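Local coordinates for protein endonuclease III (Geobacillus stearothermophilus, PDB 1ORN) that probably removes oxidised pyrimidine bases from DNA as an iron-sulfur DNA glycosylase of base excision repair, working through a covalent enzyme-DNA intermediate, at residues 11-16 against 205-210; 39-44 against 91-96; 113-118 against 127-132; 143-148 against 179-184. All blocks are in the same frame, centred on the assembly; numbering follows the deposited sequence.

The four contacts form two neighbouring pairs in a helical chain without strands. Contacts 2 and 3 have centres 12 Å apart and touch where Val-40 CG2 meets Val-128 CG1 at 3.7 Å; contact 3 lies within the helix-hairpin-helix motif and holds sodium ligands, and the side chain of Leu-96 of contact 2 is about 8 Å from the ion. Contacts 1 and 4, 13 Å apart between centres, join where Leu-14 packs on Thr-180 and Met-184. Cys-208 of contact 1 binds the iron-sulfur cluster, about 6 Å from the Val-148 side chain of contact 4. The pairs meet through Val-132 and His-182. Segment 143-148 hydrogen-bonds DNA phosphates; nearest atoms of contacts 3 and 1 are about 4 and 10 Å from nucleic acid.

Contact 1 (11-16 against 205-210). With SF4 (iron/sulfur cluster), chain F.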
# COMPACT_ATOMS: atom_id res chain seq x y z
N ARG C 11 3.31 5.27 -20.26
CA ARG C 11 1.86 5.11 -20.41
C ARG C 11 1.56 3.78 -21.09
O ARG C 11 0.53 3.17 -20.85
CB ARG C 11 1.27 6.27 -21.22
CG ARG C 11 1.39 7.63 -20.53
CD ARG C 11 0.72 8.73 -21.34
N TYR C 12 2.48 3.35 -21.95
CA TYR C 12 2.34 2.09 -22.67
C TYR C 12 2.45 0.94 -21.67
O TYR C 12 1.70 -0.04 -21.75
CB TYR C 12 3.45 1.96 -23.71
CG TYR C 12 3.45 0.66 -24.48
CD1 TYR C 12 2.70 0.52 -25.65
CD2 TYR C 12 4.18 -0.43 -24.03
CE1 TYR C 12 2.69 -0.67 -26.36
CE2 TYR C 12 4.18 -1.63 -24.73
CZ TYR C 12 3.44 -1.75 -25.89
OH TYR C 12 3.44 -2.94 -26.57
N CYS C 13 3.39 1.06 -20.74
CA CYS C 13 3.61 0.05 -19.71
C CYS C 13 2.39 -0.09 -18.82
O CYS C 13 1.97 -1.20 -18.51
CB CYS C 13 4.82 0.42 -18.85
SG CYS C 13 6.41 0.22 -19.67
N LEU C 14 1.84 1.05 -18.40
CA LEU C 14 0.67 1.05 -17.54
C LEU C 14 -0.55 0.48 -18.25
O LEU C 14 -1.37 -0.20 -17.64
CB LEU C 14 0.38 2.47 -17.07
CG LEU C 14 1.49 3.07 -16.19
CD1 LEU C 14 1.15 4.50 -15.84
CD2 LEU C 14 1.66 2.22 -14.94
N ASP C 15 -0.66 0.75 -19.55
CA ASP C 15 -1.78 0.25 -20.34
C ASP C 15 -1.73 -1.28 -20.41
O ASP C 15 -2.77 -1.94 -20.41
CB ASP C 15 -1.73 0.84 -21.75
N GLU C 16 -0.52 -1.83 -20.47
CA GLU C 16 -0.34 -3.27 -20.54
C GLU C 16 -0.67 -3.93 -19.20
O GLU C 16 -1.30 -4.99 -19.16
CB GLU C 16 1.09 -3.61 -20.95
CG GLU C 16 1.29 -5.04 -21.42
CD GLU C 16 0.55 -5.35 -22.71
OE1 GLU C 16 0.77 -4.64 -23.72
OE2 GLU C 16 -0.25 -6.31 -22.73
N LEU C 205 9.02 -6.77 -21.71
CA LEU C 205 10.42 -7.15 -21.83
C LEU C 205 11.11 -6.33 -22.92
O LEU C 205 12.28 -5.95 -22.78
CB LEU C 205 10.53 -8.64 -22.19
CG LEU C 205 11.74 -9.46 -21.74
CD1 LEU C 205 11.89 -10.66 -22.67
CD2 LEU C 205 13.02 -8.64 -21.75
N HIS C 206 10.39 -6.03 -24.00
CA HIS C 206 10.93 -5.27 -25.13
C HIS C 206 11.40 -3.85 -24.83
O HIS C 206 12.01 -3.20 -25.68
CB HIS C 206 9.92 -5.21 -26.28
CG HIS C 206 8.76 -4.30 -26.01
ND1 HIS C 206 7.67 -4.69 -25.26
CD2 HIS C 206 8.53 -3.02 -26.38
CE1 HIS C 206 6.82 -3.68 -25.19
NE2 HIS C 206 7.31 -2.66 -25.86
N LEU C 207 11.12 -3.35 -23.63
CA LEU C 207 11.55 -2.01 -23.27
C LEU C 207 12.09 -1.94 -21.85
O LEU C 207 12.43 -0.87 -21.36
CB LEU C 207 10.40 -1.00 -23.43
CG LEU C 207 9.04 -1.21 -22.74
CD1 LEU C 207 9.20 -1.36 -21.23
CD2 LEU C 207 8.14 -0.01 -23.06
N CYS C 208 12.20 -3.10 -21.19
CA CYS C 208 12.68 -3.13 -19.82
C CYS C 208 14.19 -3.35 -19.66
O CYS C 208 14.72 -4.37 -20.08
CB CYS C 208 11.93 -4.19 -19.02
SG CYS C 208 12.38 -4.21 -17.28
N ARG C 209 14.85 -2.38 -19.04
CA ARG C 209 16.29 -2.46 -18.81
C ARG C 209 16.64 -3.61 -17.88
O ARG C 209 17.64 -4.31 -18.08
CB ARG C 209 16.79 -1.15 -18.21
N GLU C 210 15.81 -3.82 -16.86
CA GLU C 210 16.01 -4.89 -15.89
C GLU C 210 15.76 -6.26 -16.52
O GLU C 210 16.54 -7.19 -16.31
CB GLU C 210 15.06 -4.70 -14.70
CG GLU C 210 15.17 -5.77 -13.63
CD GLU C 210 16.46 -5.67 -12.85
OE1 GLU C 210 16.74 -6.58 -12.05
OE2 GLU C 210 17.19 -4.67 -13.03
FE1 SF4 F . 8.80 -7.61 -17.02
FE2 SF4 F . 9.63 -7.00 -14.46
FE3 SF4 F . 11.01 -8.67 -16.02
FE4 SF4 F . 10.90 -6.03 -16.60
S1 SF4 F . 11.93 -6.97 -14.78
S2 SF4 F . 10.85 -7.72 -18.00
S3 SF4 F . 8.85 -5.56 -15.87
S4 SF4 F . 8.99 -9.08 -15.23
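Tyr-12 and His-206 form the aromatic part of this contact, and their side chains approach from opposite directions. CE2 of Tyr-12 comes in at the edge of the imidazole, in its plane, and lies 3.4 Å from His-206 CE1. The two ring planes are almost perpendicular, at 89°, with the centroids of Tyr-12 and His-206 5.4 Å apart; the geometry is oblique, neither a stack nor a T-shaped pair. Within its own segment His-206 has one ring face laid over Leu-207 CG, which backs the imidazole while its edge meets the tyrosine.

The apolar part belongs to Leu-207. Its chi1 of 54° places CG between the backbone N and the carbonyl carbon and turns it so that both branches face the helix: CD1 lies 3.6 Å from Cys-13 SG, and CD2 lies 3.8 Å from that same sulfur. CD2 also reaches Tyr-12 CD2 at 4.1 Å. Leu-152, on helix 143-152, packs against Cys-13, Leu-207 and Cys-208 together and thus ties this patch to the cluster.

Metal coordination follows one residue later. Cys-208 SG binds iron FE4 of the cluster at 2.4 Å, and the same residue is the N-cap of helix 209-215, its sulfur taking a backbone N-H just beyond the segment. Glu-210 CG adds a contact with cluster sulfide S1 at 3.6 Å.

With no hydrogen bond between these two segments, the join of helix 7-20 to the cluster-binding loop is made here by van der Waals and aromatic contact, while the iron-thiolate bond anchors the loop at Cys-208.

Contact 2 (39-44 against 91-96). With nucleotides of chain B.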
# COMPACT_ATOMS: atom_id res chain seq x y z
N ALA C 39 -5.99 -2.16 9.44
CA ALA C 39 -5.43 -3.17 8.55
C ALA C 39 -4.20 -2.69 7.77
O ALA C 39 -3.21 -3.41 7.65
CB ALA C 39 -6.50 -3.66 7.58
N VAL C 40 -4.25 -1.46 7.26
CA VAL C 40 -3.14 -0.92 6.49
C VAL C 40 -1.94 -0.66 7.39
O VAL C 40 -0.80 -0.88 6.99
CB VAL C 40 -3.55 0.36 5.73
CG1 VAL C 40 -2.37 0.91 4.93
CG2 VAL C 40 -4.69 0.03 4.77
N VAL C 41 -2.19 -0.21 8.61
CA VAL C 41 -1.10 0.04 9.56
C VAL C 41 -0.38 -1.29 9.82
O VAL C 41 0.85 -1.36 9.84
CB VAL C 41 -1.61 0.62 10.90
CG1 VAL C 41 -0.52 0.54 11.98
CG2 VAL C 41 -2.02 2.08 10.70
N LEU C 42 -1.16 -2.35 10.01
CA LEU C 42 -0.60 -3.68 10.26
C LEU C 42 0.12 -4.23 9.02
O LEU C 42 1.06 -5.02 9.14
CB LEU C 42 -1.71 -4.65 10.68
CG LEU C 42 -2.42 -4.43 12.03
CD1 LEU C 42 -3.49 -5.49 12.23
CD2 LEU C 42 -1.39 -4.50 13.17
N SER C 43 -0.33 -3.80 7.85
CA SER C 43 0.21 -4.23 6.56
C SER C 43 1.66 -3.86 6.26
O SER C 43 2.30 -4.46 5.40
CB SER C 43 -0.69 -3.70 5.43
OG SER C 43 -0.19 -4.03 4.15
N ALA C 44 2.18 -2.85 6.96
CA ALA C 44 3.56 -2.43 6.71
C ALA C 44 4.55 -3.57 6.95
O ALA C 44 4.63 -4.11 8.05
CB ALA C 44 3.91 -1.24 7.61
N ARG C 91 1.60 -0.46 20.17
CA ARG C 91 1.72 0.83 20.83
C ARG C 91 1.18 1.94 19.95
O ARG C 91 0.45 2.82 20.42
CB ARG C 91 3.19 1.11 21.21
N ASN C 92 1.52 1.91 18.66
CA ASN C 92 1.04 2.92 17.72
C ASN C 92 -0.49 2.87 17.59
O ASN C 92 -1.14 3.91 17.54
CB ASN C 92 1.67 2.71 16.34
CG ASN C 92 3.11 3.18 16.27
OD1 ASN C 92 3.86 2.79 15.37
ND2 ASN C 92 3.51 4.03 17.22
N ILE C 93 -1.06 1.67 17.55
CA ILE C 93 -2.51 1.55 17.43
C ILE C 93 -3.23 2.17 18.63
O ILE C 93 -4.20 2.90 18.46
CB ILE C 93 -2.92 0.07 17.25
CG1 ILE C 93 -2.48 -0.41 15.86
CG2 ILE C 93 -4.43 -0.10 17.41
CD1 ILE C 93 -2.59 -1.91 15.64
N GLN C 94 -2.75 1.91 19.84
CA GLN C 94 -3.40 2.51 21.00
C GLN C 94 -3.30 4.03 20.97
O GLN C 94 -4.25 4.73 21.29
CB GLN C 94 -2.81 1.97 22.31
CG GLN C 94 -3.02 0.47 22.51
CD GLN C 94 -2.91 0.06 23.97
OE1 GLN C 94 -2.01 0.49 24.68
NE2 GLN C 94 -3.84 -0.78 24.41
N LYS C 95 -2.14 4.55 20.57
CA LYS C 95 -1.95 6.00 20.49
C LYS C 95 -2.79 6.60 19.36
O LYS C 95 -3.34 7.69 19.49
CB LYS C 95 -0.47 6.33 20.26
CG LYS C 95 -0.16 7.83 20.24
N LEU C 96 -2.91 5.85 18.26
CA LEU C 96 -3.69 6.29 17.11
C LEU C 96 -5.17 6.38 17.49
O LEU C 96 -5.85 7.35 17.15
CB LEU C 96 -3.48 5.29 15.96
CG LEU C 96 -4.25 5.35 14.65
CD1 LEU C 96 -3.51 4.48 13.62
CD2 LEU C 96 -5.68 4.86 14.84
P DG B 8 5.39 -2.47 2.26
OP1 DG B 8 6.38 -1.96 1.28
OP2 DG B 8 5.60 -3.81 2.88
O5' DG B 8 5.25 -1.42 3.44
C5' DG B 8 5.35 -0.01 3.20
C4' DG B 8 5.21 0.73 4.51
O4' DG B 8 6.20 0.24 5.45
C3' DG B 8 5.35 2.25 4.48
O3' DG B 8 4.37 2.74 5.39
C2' DG B 8 6.77 2.48 4.97
C1' DG B 8 7.00 1.31 5.93
N9 DG B 8 8.37 0.82 5.99
C8 DG B 8 9.28 0.73 4.96
N7 DG B 8 10.41 0.18 5.32
C5 DG B 8 10.24 -0.11 6.67
C6 DG B 8 11.13 -0.73 7.60
O6 DG B 8 12.26 -1.19 7.41
N1 DG B 8 10.56 -0.80 8.87
C2 DG B 8 9.30 -0.35 9.20
N2 DG B 8 8.94 -0.51 10.48
N3 DG B 8 8.46 0.21 8.34
C4 DG B 8 9.00 0.30 7.10
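Leu-42 reaches Ile-93 through a side branch: chi1 of -67° sets CG anti to the carbonyl carbon, CD1 continues the chain (chi2 179°), and CD2 is the methyl that meets the other helix. Ile-93 likewise sets CG1 anti to its carbonyl carbon and extends CD1 through a trans second torsion, and the two methyls meet, Leu-42 CD2 to Ile-93 CD1, at 3.8 Å. The side chains cross at about a right angle, so the touch is confined to their ends.

Val-41 makes the second bridge. Its two methyls diverge: CG1 faces the shaft of Ile-93, with Val-41 CG1 and Ile-93 CG1 4.4 Å apart, and CG2 slides past Leu-96, where CD1 of Leu-96 lies 4.1 Å from Val-41 CG2. All four residues are buried.

These contacts join helices 33-43 and 86-103, which in the HhH-GPD fold belong to the helical domain carrying the helix-hairpin-helix motif. The short segments run nearly antiparallel, at 152°, with axes 11.2 Å apart, a wide spacing that the branched aliphatic side chains bridge. Val-41 also packs on Val-121 of the hairpin, while Leu-42 packs on Thr-55 and Leu-58 of helix 48-61.

Helix 33-43 ends at the DNA. Lys-89 NZ bonds to the carbonyls of Leu-42 and Ala-44 at this end, and Ala-44 CB rests 3.5 Å from the sugar oxygen O4' of DG8 of chain B.

Contact 3 (113-118 against 127-132). With NA (sodium ion), chain E.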
# COMPACT_ATOMS: atom_id res chain seq x y z
N ASP C 113 -3.01 14.50 4.92
CA ASP C 113 -2.05 15.09 5.86
C ASP C 113 -2.49 14.94 7.31
O ASP C 113 -1.64 14.87 8.20
CB ASP C 113 -1.82 16.57 5.52
CG ASP C 113 -0.89 16.75 4.33
OD1 ASP C 113 -0.64 15.75 3.61
OD2 ASP C 113 -0.42 17.88 4.10
N GLU C 114 -3.79 14.91 7.56
CA GLU C 114 -4.26 14.73 8.92
C GLU C 114 -4.01 13.28 9.34
O GLU C 114 -3.63 13.01 10.47
CB GLU C 114 -5.75 15.05 9.05
CG GLU C 114 -6.09 16.54 8.95
CD GLU C 114 -5.28 17.40 9.91
OE1 GLU C 114 -5.17 17.06 11.10
OE2 GLU C 114 -4.75 18.44 9.46
N LEU C 115 -4.22 12.34 8.42
CA LEU C 115 -3.99 10.94 8.74
C LEU C 115 -2.52 10.71 9.12
O LEU C 115 -2.23 9.91 10.00
CB LEU C 115 -4.34 10.04 7.55
CG LEU C 115 -5.84 9.84 7.27
CD1 LEU C 115 -6.03 9.21 5.90
CD2 LEU C 115 -6.45 8.97 8.36
N MET C 116 -1.62 11.40 8.43
CA MET C 116 -0.20 11.26 8.71
C MET C 116 0.22 11.73 10.09
O MET C 116 1.32 11.43 10.55
CB MET C 116 0.61 11.97 7.63
CG MET C 116 0.62 11.22 6.30
SD MET C 116 1.45 12.08 4.97
CE MET C 116 3.10 12.28 5.68
N LYS C 117 -0.67 12.44 10.78
CA LYS C 117 -0.35 12.90 12.12
C LYS C 117 -0.52 11.75 13.12
O LYS C 117 -0.03 11.82 14.25
CB LYS C 117 -1.24 14.08 12.50
CG LYS C 117 -0.93 15.33 11.71
CD LYS C 117 -1.82 16.49 12.14
CE LYS C 117 -1.52 17.75 11.34
NZ LYS C 117 -0.09 18.14 11.46
N LEU C 118 -1.20 10.69 12.70
CA LEU C 118 -1.41 9.53 13.56
C LEU C 118 -0.14 8.69 13.62
O LEU C 118 0.57 8.54 12.62
CB LEU C 118 -2.57 8.68 13.01
CG LEU C 118 -3.91 9.42 12.90
CD1 LEU C 118 -4.88 8.59 12.08
CD2 LEU C 118 -4.46 9.68 14.29
N ASN C 127 -2.18 7.43 2.02
CA ASN C 127 -2.66 7.39 0.64
C ASN C 127 -3.58 6.20 0.38
O ASN C 127 -4.57 6.34 -0.34
CB ASN C 127 -1.49 7.35 -0.35
CG ASN C 127 -0.88 8.74 -0.57
OD1 ASN C 127 -1.44 9.75 -0.15
ND2 ASN C 127 0.27 8.78 -1.25
N VAL C 128 -3.26 5.04 0.93
CA VAL C 128 -4.12 3.88 0.73
C VAL C 128 -5.49 4.16 1.33
O VAL C 128 -6.52 3.91 0.70
CB VAL C 128 -3.55 2.60 1.39
CG1 VAL C 128 -4.60 1.50 1.38
CG2 VAL C 128 -2.32 2.15 0.64
N VAL C 129 -5.50 4.68 2.56
CA VAL C 129 -6.75 4.96 3.23
C VAL C 129 -7.63 5.98 2.50
O VAL C 129 -8.82 5.72 2.27
CB VAL C 129 -6.50 5.42 4.69
CG1 VAL C 129 -7.82 5.84 5.36
CG2 VAL C 129 -5.85 4.29 5.47
N VAL C 130 -7.08 7.14 2.13
CA VAL C 130 -7.93 8.12 1.45
C VAL C 130 -8.42 7.64 0.10
O VAL C 130 -9.54 7.97 -0.32
CB VAL C 130 -7.20 9.49 1.27
CG1 VAL C 130 -6.77 10.02 2.62
CG2 VAL C 130 -6.01 9.35 0.33
N SER C 131 -7.61 6.82 -0.56
CA SER C 131 -7.96 6.29 -1.88
C SER C 131 -9.02 5.21 -1.82
O SER C 131 -10.05 5.29 -2.49
CB SER C 131 -6.71 5.73 -2.56
OG SER C 131 -7.05 5.12 -3.79
N VAL C 132 -8.77 4.19 -1.01
CA VAL C 132 -9.69 3.07 -0.90
C VAL C 132 -10.96 3.40 -0.12
O VAL C 132 -12.06 3.08 -0.57
CB VAL C 132 -8.95 1.87 -0.28
CG1 VAL C 132 -9.89 0.66 -0.22
CG2 VAL C 132 -7.81 1.57 -1.24
NA NA E . 2.40 9.48 11.41
O HOH W 1 2.80 10.76 13.32
O HOH W 2 4.55 10.48 10.41
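Leu-115 and Val-129 bring the backbones closest, their CA atoms 8.6 Å apart, where the short helix 112-115, leading into a type I turn from Leu-115 to Leu-118, lies against helix 123-134. Between the segments the contact is carried by one methyl of Leu-115. With CG anti to the carbonyl carbon (chi1 -74°), CD1 points at two consecutive valines: it lies 3.5 Å from Val-130 CG1, closer than two methyls normally come, and 3.9 Å from Val-129 CG1. Leu-115 and Val-130 slide past each other in opposite directions, whereas Leu-115 and Val-129 approach at a slant. Val-108 and Pro-109 also pack on Leu-115, which thus has apolar neighbours from the loop as well as Ala-126 of helix 123-134.

Helix, hairpin and helix together form the helix-hairpin-helix motif that gives the superfamily its name. The turn, closed by Leu-118 N to Leu-115 O at 3.0 Å, presents backbone carbonyls to a sodium ion: Met-116 O and Leu-118 O each bind it at 2.4 Å, and Val-121 O of the hairpin is a third carbonyl ligand. Two waters also bind the ion, one giving a weak hydrogen bond to Lys-117 O, and a further ligand comes from a modified group of the bound DNA. Asn-127 OD1 accepts from Arg-112 NH1, and its ND2 donates to Glu-165 OE2.

The chemistry is thus divided: one leucine methyl wedged against two valines supplies the apolar contact between the helices, while the ion probably offsets repulsion between the carbonyl oxygens and, sharing a ligand with the DNA, probably helps the hairpin bind it.

Contact 4 (143-148 against 179-184); sequences THVERV and ITHHRM. With nucleotides of chain B.
Val-145 and Met-184 bring their CA atoms within 5.8 Å where the segments 143-148 and 179-184, of helices 143-152 and 177-191, cross at 82°, close to perpendicular, with axes 9.6 Å apart. Met-184 fills the crossing. Its chain runs straight at chi2 and bends at chi3 (71°), which turns CE to Val-145, 3.9 Å from its CG1. The same methyl lies 4.0 Å from Val-148 CG1. The other branch of Val-145, CG2, touches His-181 ND1 at 4.0 Å, the two side chains meeting at about a right angle. Met-17 of helix 7-20 and Leu-168 of helix 161-171 also pack on Met-184.

In the HhH-GPD fold helix 143-152 begins at the DNA. Thr-143 N donates to OP1 of DG8 of chain B at 2.9 Å, and Thr-143 OG1 donates to OP2 of DA6 of chain B at 2.8 Å. The carboxylate of Asp-142 accepts hydrogen bonds from the N-H groups of His-144 (OD2) and Val-145 (OD1).

Arg-147 NH1 adds a weak bond to OP1 of DA6 of chain B. Its NH2 donates in the ring plane of His-144 to ND1 at 2.9 Å; with 155° at the hydrogen, this helps set the ring's rotation. NH2 also bonds to Cys-192 O beside the cluster.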
# COMPACT_ATOMS: atom_id res chain seq x y z
N THR C 143 6.62 -1.27 -1.53
CA THR C 143 7.72 -2.02 -2.10
C THR C 143 7.50 -2.42 -3.56
O THR C 143 8.40 -2.30 -4.39
CB THR C 143 8.03 -3.29 -1.26
OG1 THR C 143 9.10 -4.01 -1.87
CG2 THR C 143 6.80 -4.19 -1.16
N HIS C 144 6.29 -2.88 -3.89
CA HIS C 144 5.99 -3.31 -5.26
C HIS C 144 5.99 -2.15 -6.26
O HIS C 144 6.62 -2.24 -7.32
CB HIS C 144 4.63 -4.02 -5.32
CG HIS C 144 4.58 -5.30 -4.53
ND1 HIS C 144 5.36 -6.39 -4.82
CD2 HIS C 144 3.85 -5.64 -3.44
CE1 HIS C 144 5.11 -7.36 -3.95
NE2 HIS C 144 4.20 -6.92 -3.10
N VAL C 145 5.30 -1.07 -5.94
CA VAL C 145 5.25 0.07 -6.83
C VAL C 145 6.64 0.62 -7.07
O VAL C 145 7.02 0.89 -8.21
CB VAL C 145 4.35 1.18 -6.28
CG1 VAL C 145 4.43 2.42 -7.17
CG2 VAL C 145 2.91 0.68 -6.19
N GLU C 146 7.43 0.75 -6.01
CA GLU C 146 8.79 1.26 -6.15
C GLU C 146 9.65 0.35 -7.02
O GLU C 146 10.32 0.81 -7.95
CB GLU C 146 9.45 1.43 -4.79
CG GLU C 146 10.86 2.00 -4.87
CD GLU C 146 11.56 2.10 -3.53
OE1 GLU C 146 12.63 2.75 -3.48
OE2 GLU C 146 11.06 1.53 -2.53
N ARG C 147 9.65 -0.94 -6.70
CA ARG C 147 10.44 -1.91 -7.46
C ARG C 147 10.07 -1.93 -8.95
O ARG C 147 10.94 -1.90 -9.82
CB ARG C 147 10.27 -3.32 -6.88
CG ARG C 147 11.18 -4.35 -7.55
CD ARG C 147 11.01 -5.73 -6.93
NE ARG C 147 9.68 -6.29 -7.18
CZ ARG C 147 8.72 -6.41 -6.26
NH1 ARG C 147 8.93 -6.02 -5.01
NH2 ARG C 147 7.54 -6.92 -6.61
N VAL C 148 8.78 -1.98 -9.24
CA VAL C 148 8.32 -2.01 -10.62
C VAL C 148 8.73 -0.74 -11.35
O VAL C 148 9.21 -0.79 -12.48
CB VAL C 148 6.78 -2.18 -10.70
CG1 VAL C 148 6.29 -1.93 -12.12
CG2 VAL C 148 6.41 -3.59 -10.25
N ILE C 179 -6.71 3.27 -9.53
CA ILE C 179 -6.68 1.97 -10.18
C ILE C 179 -5.30 1.62 -10.74
O ILE C 179 -4.90 0.46 -10.75
CB ILE C 179 -7.72 1.88 -11.32
CG1 ILE C 179 -7.82 0.44 -11.82
CG2 ILE C 179 -7.33 2.79 -12.48
CD1 ILE C 179 -8.20 -0.55 -10.74
N THR C 180 -4.55 2.63 -11.19
CA THR C 180 -3.22 2.36 -11.72
C THR C 180 -2.33 1.85 -10.60
O THR C 180 -1.50 0.96 -10.80
CB THR C 180 -2.59 3.62 -12.34
OG1 THR C 180 -3.44 4.10 -13.40
CG2 THR C 180 -1.22 3.31 -12.92
N HIS C 181 -2.51 2.43 -9.41
CA HIS C 181 -1.76 2.03 -8.23
C HIS C 181 -1.98 0.54 -7.96
O HIS C 181 -1.04 -0.23 -7.79
CB HIS C 181 -2.23 2.88 -7.03
CG HIS C 181 -1.96 2.25 -5.69
ND1 HIS C 181 -0.70 2.15 -5.15
CD2 HIS C 181 -2.80 1.68 -4.79
CE1 HIS C 181 -0.77 1.55 -3.98
NE2 HIS C 181 -2.03 1.25 -3.74
N HIS C 182 -3.25 0.13 -7.95
CA HIS C 182 -3.58 -1.27 -7.71
C HIS C 182 -3.03 -2.18 -8.81
O HIS C 182 -2.55 -3.28 -8.53
CB HIS C 182 -5.09 -1.42 -7.57
CG HIS C 182 -5.63 -0.86 -6.29
ND1 HIS C 182 -6.65 0.07 -6.26
CD2 HIS C 182 -5.28 -1.07 -5.01
CE1 HIS C 182 -6.90 0.41 -5.00
NE2 HIS C 182 -6.08 -0.28 -4.22
N ARG C 183 -3.10 -1.72 -10.06
CA ARG C 183 -2.59 -2.52 -11.17
C ARG C 183 -1.08 -2.71 -11.04
O ARG C 183 -0.55 -3.78 -11.33
CB ARG C 183 -2.92 -1.85 -12.50
CG ARG C 183 -4.41 -1.87 -12.84
CD ARG C 183 -4.71 -0.99 -14.05
NE ARG C 183 -6.13 -0.97 -14.40
CZ ARG C 183 -6.69 -0.07 -15.20
NH1 ARG C 183 -5.95 0.90 -15.73
NH2 ARG C 183 -7.99 -0.12 -15.46
N MET C 184 -0.38 -1.67 -10.59
CA MET C 184 1.07 -1.76 -10.41
C MET C 184 1.42 -2.72 -9.28
O MET C 184 2.39 -3.48 -9.38
CB MET C 184 1.68 -0.38 -10.13
CG MET C 184 1.74 0.53 -11.36
SD MET C 184 2.69 2.05 -11.06
CE MET C 184 4.34 1.37 -10.97
P DA B 6 8.81 -7.79 -1.58
OP1 DA B 6 8.22 -7.79 -2.94
OP2 DA B 6 9.62 -6.63 -1.13
O5' DA B 6 7.63 -8.05 -0.54
C5' DA B 6 6.74 -9.15 -0.73
C4' DA B 6 5.79 -9.27 0.44
O4' DA B 6 6.49 -9.68 1.63
C3' DA B 6 5.02 -8.00 0.80
O3' DA B 6 3.68 -8.36 1.15
C2' DA B 6 5.74 -7.51 2.05
C1' DA B 6 6.13 -8.82 2.71
N9 DA B 6 7.28 -8.76 3.61
C8 DA B 6 8.44 -8.04 3.46
N7 DA B 6 9.30 -8.22 4.43
C5 DA B 6 8.67 -9.11 5.28
C6 DA B 6 9.06 -9.70 6.50
N6 DA B 6 10.24 -9.48 7.08
N1 DA B 6 8.19 -10.53 7.10
C2 DA B 6 7.01 -10.76 6.51
N3 DA B 6 6.52 -10.27 5.37
C4 DA B 6 7.41 -9.44 4.80
P DG B 8 5.39 -2.47 2.26
OP1 DG B 8 6.38 -1.96 1.28
OP2 DG B 8 5.60 -3.81 2.88
O5' DG B 8 5.25 -1.42 3.44
C5' DG B 8 5.35 -0.01 3.20
C4' DG B 8 5.21 0.73 4.51
O4' DG B 8 6.20 0.24 5.45
C3' DG B 8 5.35 2.25 4.48
O3' DG B 8 4.37 2.74 5.39
C2' DG B 8 6.77 2.48 4.97
C1' DG B 8 7.00 1.31 5.93
N9 DG B 8 8.37 0.82 5.99
C8 DG B 8 9.28 0.73 4.96
N7 DG B 8 10.41 0.18 5.32
C5 DG B 8 10.24 -0.11 6.67
C6 DG B 8 11.13 -0.73 7.60
O6 DG B 8 12.26 -1.19 7.41
N1 DG B 8 10.56 -0.80 8.87
C2 DG B 8 9.30 -0.35 9.20
N2 DG B 8 8.94 -0.51 10.48
N3 DG B 8 8.46 0.21 8.34
C4 DG B 8 9.00 0.30 7.10